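Local coordinates for axin interactor, dorsalization-associated protein (Danio rerio, PDB 2QZQ) that acts as a ventralizing factor in the embryo, binding axin and disrupting its homodimers to block axin-mediated JNK activation, here represented by its C-terminal C2 domain, at residues Ala28-Val40 with Val51-Ile65. Numbering follows the deposited sequence.
Sequences AGQCIDPYITVSV and VQDTPVATRKEDTYI
Thr54 and Ile36 grip each other twice at the edge of this C2-type beta sandwich, in the antiparallel hairpin of strands 34-41 and 52-53, within a region that probably binds axin. Thr54 N donates to Ile36 O at 2.8 Å, while Ile36 N reaches not a carbonyl but Thr54 OG1, 3.1 Å away. With chi1 at 73°, that hydroxyl lies between its own backbone N and carbonyl carbon, and it donates in turn to Pro55 O. Threonine suits the place doubly, because its CG2 packs beside Ile36 CB, and the side chain also touches Phe67 and Ile20. A valine here would probably leave Ile36 N without its acceptor and Pro55 O without its donor. Toward the hairpin end, Val38 and Gln52 form a hydrogen-bonded pair, and Gln52 OE1 reaches on to Leu4 N. Between that pair and Thr54 comes the non-hydrogen-bonded pair Thr37 and Asp53, their side chains side by side; Thr37 OG1 donates to Asp53 OD1 at 2.7 Å from above the carboxylate plane, and Lys91 also bonds this hydroxyl. Beyond Thr54, Pro34, which has no N-H to give, offers its carbonyl O to Ala57 N at 2.9 Å, and its ring packs on Ile65 and Phe90. Farther on, the 3-10 turn at 28-30 settles against 60-65: Gly29 N bonds Asp62 O, and a CB on this glycine would run into Glu61 O. Ala28 is small enough to abut the Thr63 backbone. Lys60, its long chain bent at chi3 (-54°), sets NZ 2.8 Å from Cys31 O, above the carbonyl plane; one water joins NZ to Asp33 N.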
# COMPACT_ATOMS: atom_id res chain seq x y z
N ALA A 28 5.32 14.60 -6.29
CA ALA A 28 4.08 14.35 -5.51
C ALA A 28 2.99 15.39 -5.78
O ALA A 28 1.86 15.04 -6.10
CB ALA A 28 4.38 14.31 -4.00
N GLY A 29 3.35 16.67 -5.66
CA GLY A 29 2.39 17.78 -5.80
C GLY A 29 1.74 17.92 -7.18
O GLY A 29 0.70 18.59 -7.31
N GLN A 30 2.35 17.33 -8.20
CA GLN A 30 1.80 17.31 -9.56
C GLN A 30 0.73 16.26 -9.78
O GLN A 30 -0.03 16.33 -10.78
CB GLN A 30 2.92 17.04 -10.58
CG GLN A 30 4.10 18.00 -10.50
CD GLN A 30 4.93 18.00 -11.76
OE1 GLN A 30 5.10 16.96 -12.42
NE2 GLN A 30 5.48 19.17 -12.11
N CYS A 31 0.70 15.25 -8.90
CA CYS A 31 -0.16 14.10 -9.07
C CYS A 31 -1.59 14.49 -8.73
O CYS A 31 -1.87 15.01 -7.65
CB CYS A 31 0.31 12.88 -8.23
SG CYS A 31 1.96 12.32 -8.68
N ILE A 32 -2.47 14.26 -9.69
CA ILE A 32 -3.88 14.65 -9.60
C ILE A 32 -4.75 13.51 -9.07
O ILE A 32 -4.68 12.37 -9.55
CB ILE A 32 -4.42 15.11 -11.01
CG1 ILE A 32 -3.53 16.22 -11.62
CG2 ILE A 32 -5.88 15.54 -10.90
CD1 ILE A 32 -3.34 17.46 -10.73
N ASP A 33 -5.55 13.82 -8.05
CA ASP A 33 -6.50 12.87 -7.44
C ASP A 33 -5.78 11.58 -7.04
O ASP A 33 -6.18 10.48 -7.44
CB ASP A 33 -7.67 12.58 -8.37
CG ASP A 33 -8.54 13.81 -8.62
OD1 ASP A 33 -8.45 14.77 -7.84
OD2 ASP A 33 -9.31 13.79 -9.59
N PRO A 34 -4.72 11.72 -6.25
CA PRO A 34 -3.92 10.53 -5.90
C PRO A 34 -4.63 9.61 -4.91
O PRO A 34 -5.32 10.07 -3.98
CB PRO A 34 -2.66 11.13 -5.28
CG PRO A 34 -3.12 12.43 -4.67
CD PRO A 34 -4.19 12.96 -5.64
N TYR A 35 -4.45 8.31 -5.09
CA TYR A 35 -4.92 7.35 -4.08
C TYR A 35 -4.08 6.09 -4.11
O TYR A 35 -3.21 5.92 -4.95
CB TYR A 35 -6.41 7.03 -4.24
CG TYR A 35 -6.77 6.25 -5.48
CD1 TYR A 35 -6.98 6.90 -6.71
CD2 TYR A 35 -6.91 4.86 -5.44
CE1 TYR A 35 -7.33 6.18 -7.86
CE2 TYR A 35 -7.25 4.12 -6.58
CZ TYR A 35 -7.47 4.80 -7.79
OH TYR A 35 -7.81 4.07 -8.91
N ILE A 36 -4.35 5.20 -3.16
CA ILE A 36 -3.58 3.94 -3.07
C ILE A 36 -4.51 2.75 -3.03
O ILE A 36 -5.52 2.77 -2.32
CB ILE A 36 -2.61 3.96 -1.86
CG1 ILE A 36 -1.50 4.98 -2.11
CG2 ILE A 36 -2.00 2.51 -1.57
CD1 ILE A 36 -0.52 5.17 -0.89
N THR A 37 -4.14 1.72 -3.79
CA THR A 37 -4.81 0.45 -3.79
C THR A 37 -3.94 -0.50 -2.99
O THR A 37 -2.74 -0.67 -3.29
CB THR A 37 -4.99 -0.09 -5.19
OG1 THR A 37 -5.88 0.77 -5.89
CG2 THR A 37 -5.61 -1.52 -5.19
N VAL A 38 -4.56 -1.09 -1.98
CA VAL A 38 -3.91 -2.06 -1.10
C VAL A 38 -4.52 -3.43 -1.37
O VAL A 38 -5.74 -3.64 -1.27
CB VAL A 38 -4.06 -1.69 0.41
CG1 VAL A 38 -3.29 -2.72 1.34
CG2 VAL A 38 -3.60 -0.25 0.69
N SER A 39 -3.64 -4.37 -1.74
CA SER A 39 -4.03 -5.72 -2.01
C SER A 39 -3.08 -6.68 -1.25
O SER A 39 -1.98 -6.29 -0.86
CB SER A 39 -4.01 -6.00 -3.51
OG SER A 39 -2.72 -5.85 -4.08
N VAL A 40 -3.55 -7.91 -1.04
CA VAL A 40 -2.74 -8.97 -0.46
C VAL A 40 -2.69 -10.09 -1.49
O VAL A 40 -3.74 -10.65 -1.87
CB VAL A 40 -3.32 -9.47 0.87
CG1 VAL A 40 -2.40 -10.53 1.51
CG2 VAL A 40 -3.51 -8.29 1.86
N VAL A 51 -9.52 -6.35 -2.74
CA VAL A 51 -8.66 -5.20 -3.00
C VAL A 51 -9.36 -4.01 -2.37
O VAL A 51 -10.60 -3.96 -2.39
CB VAL A 51 -8.45 -5.05 -4.53
CG1 VAL A 51 -7.55 -3.90 -4.85
CG2 VAL A 51 -7.84 -6.34 -5.10
N GLN A 52 -8.61 -3.09 -1.77
CA GLN A 52 -9.16 -1.91 -1.14
C GLN A 52 -8.50 -0.61 -1.63
O GLN A 52 -7.27 -0.52 -1.65
CB GLN A 52 -8.99 -1.97 0.37
CG GLN A 52 -9.64 -3.17 1.08
CD GLN A 52 -9.29 -3.16 2.54
OE1 GLN A 52 -9.88 -2.40 3.32
NE2 GLN A 52 -8.31 -3.97 2.94
N ASP A 53 -9.32 0.38 -2.00
CA ASP A 53 -8.81 1.69 -2.43
C ASP A 53 -8.94 2.72 -1.33
O ASP A 53 -10.02 2.87 -0.74
CB ASP A 53 -9.57 2.21 -3.66
CG ASP A 53 -9.27 1.45 -4.91
OD1 ASP A 53 -8.35 0.59 -4.94
OD2 ASP A 53 -9.97 1.73 -5.92
N THR A 54 -7.88 3.46 -1.04
CA THR A 54 -8.05 4.61 -0.16
C THR A 54 -8.96 5.61 -0.88
O THR A 54 -9.09 5.57 -2.13
CB THR A 54 -6.75 5.34 0.27
OG1 THR A 54 -6.22 6.09 -0.83
CG2 THR A 54 -5.67 4.38 0.88
N PRO A 55 -9.61 6.49 -0.10
CA PRO A 55 -10.16 7.70 -0.73
C PRO A 55 -9.02 8.49 -1.34
O PRO A 55 -7.84 8.28 -0.99
CB PRO A 55 -10.71 8.50 0.45
CG PRO A 55 -10.91 7.50 1.56
CD PRO A 55 -9.88 6.42 1.35
N VAL A 56 -9.37 9.42 -2.23
CA VAL A 56 -8.41 10.37 -2.78
C VAL A 56 -7.82 11.28 -1.70
O VAL A 56 -8.53 11.80 -0.83
CB VAL A 56 -9.04 11.18 -3.95
CG1 VAL A 56 -8.22 12.43 -4.30
CG2 VAL A 56 -9.16 10.30 -5.16
N ALA A 57 -6.51 11.45 -1.74
CA ALA A 57 -5.81 12.28 -0.79
C ALA A 57 -5.76 13.71 -1.34
O ALA A 57 -5.48 13.93 -2.53
CB ALA A 57 -4.39 11.75 -0.56
N THR A 58 -5.99 14.68 -0.46
CA THR A 58 -6.06 16.09 -0.86
C THR A 58 -4.92 16.90 -0.28
O THR A 58 -4.63 18.01 -0.75
CB THR A 58 -7.44 16.71 -0.45
OG1 THR A 58 -7.67 16.50 0.95
CG2 THR A 58 -8.57 16.02 -1.23
N ARG A 59 -4.27 16.36 0.74
CA ARG A 59 -3.20 17.09 1.40
C ARG A 59 -1.88 16.86 0.66
O ARG A 59 -1.16 15.89 0.93
CB ARG A 59 -3.10 16.70 2.89
CG ARG A 59 -4.39 16.96 3.71
CD ARG A 59 -4.43 16.09 5.00
NE ARG A 59 -3.20 16.28 5.77
CZ ARG A 59 -2.65 15.34 6.54
NH1 ARG A 59 -3.19 14.13 6.64
NH2 ARG A 59 -1.54 15.64 7.21
N LYS A 60 -1.58 17.75 -0.28
CA LYS A 60 -0.42 17.61 -1.19
C LYS A 60 0.62 18.66 -0.87
O LYS A 60 0.29 19.81 -0.54
CB LYS A 60 -0.85 17.71 -2.67
CG LYS A 60 -1.96 16.73 -3.12
CD LYS A 60 -1.93 16.53 -4.64
CE LYS A 60 -2.00 17.87 -5.42
NZ LYS A 60 -2.37 17.62 -6.84
N GLU A 61 1.88 18.27 -0.95
CA GLU A 61 3.03 19.15 -0.80
C GLU A 61 3.85 18.87 -2.06
O GLU A 61 3.46 18.01 -2.87
CB GLU A 61 3.87 18.81 0.45
CG GLU A 61 3.12 18.84 1.79
CD GLU A 61 4.01 18.59 3.04
OE1 GLU A 61 5.11 17.97 2.97
OE2 GLU A 61 3.57 19.03 4.13
N ASP A 62 4.96 19.57 -2.23
CA ASP A 62 5.83 19.39 -3.37
C ASP A 62 6.28 17.92 -3.52
O ASP A 62 6.19 17.34 -4.61
CB ASP A 62 7.08 20.26 -3.23
CG ASP A 62 6.79 21.77 -3.35
OD1 ASP A 62 5.61 22.19 -3.46
OD2 ASP A 62 7.78 22.52 -3.34
N THR A 63 6.76 17.33 -2.43
CA THR A 63 7.34 15.98 -2.52
C THR A 63 6.64 14.93 -1.63
O THR A 63 7.07 13.78 -1.58
CB THR A 63 8.86 15.98 -2.25
OG1 THR A 63 9.09 16.41 -0.91
CG2 THR A 63 9.58 16.92 -3.18
N TYR A 64 5.54 15.31 -0.97
CA TYR A 64 4.73 14.36 -0.21
C TYR A 64 3.24 14.53 -0.44
O TYR A 64 2.75 15.63 -0.62
CB TYR A 64 5.03 14.44 1.31
CG TYR A 64 6.37 13.87 1.67
CD1 TYR A 64 6.51 12.51 1.94
CD2 TYR A 64 7.51 14.68 1.69
CE1 TYR A 64 7.77 11.97 2.23
CE2 TYR A 64 8.78 14.15 1.98
CZ TYR A 64 8.88 12.80 2.26
OH TYR A 64 10.11 12.28 2.55
N ILE A 65 2.54 13.41 -0.43
CA ILE A 65 1.10 13.40 -0.34
C ILE A 65 0.79 12.73 0.98
O ILE A 65 1.22 11.60 1.22
CB ILE A 65 0.47 12.64 -1.53
CG1 ILE A 65 0.68 13.46 -2.80
CG2 ILE A 65 -1.03 12.38 -1.31
CD1 ILE A 65 0.83 12.60 -4.02
O HOH W 1 -5.05 16.59 -7.05
O HOH W 2 -8.50 1.43 -8.39
O HOH W 3 -6.90 -5.43 0.60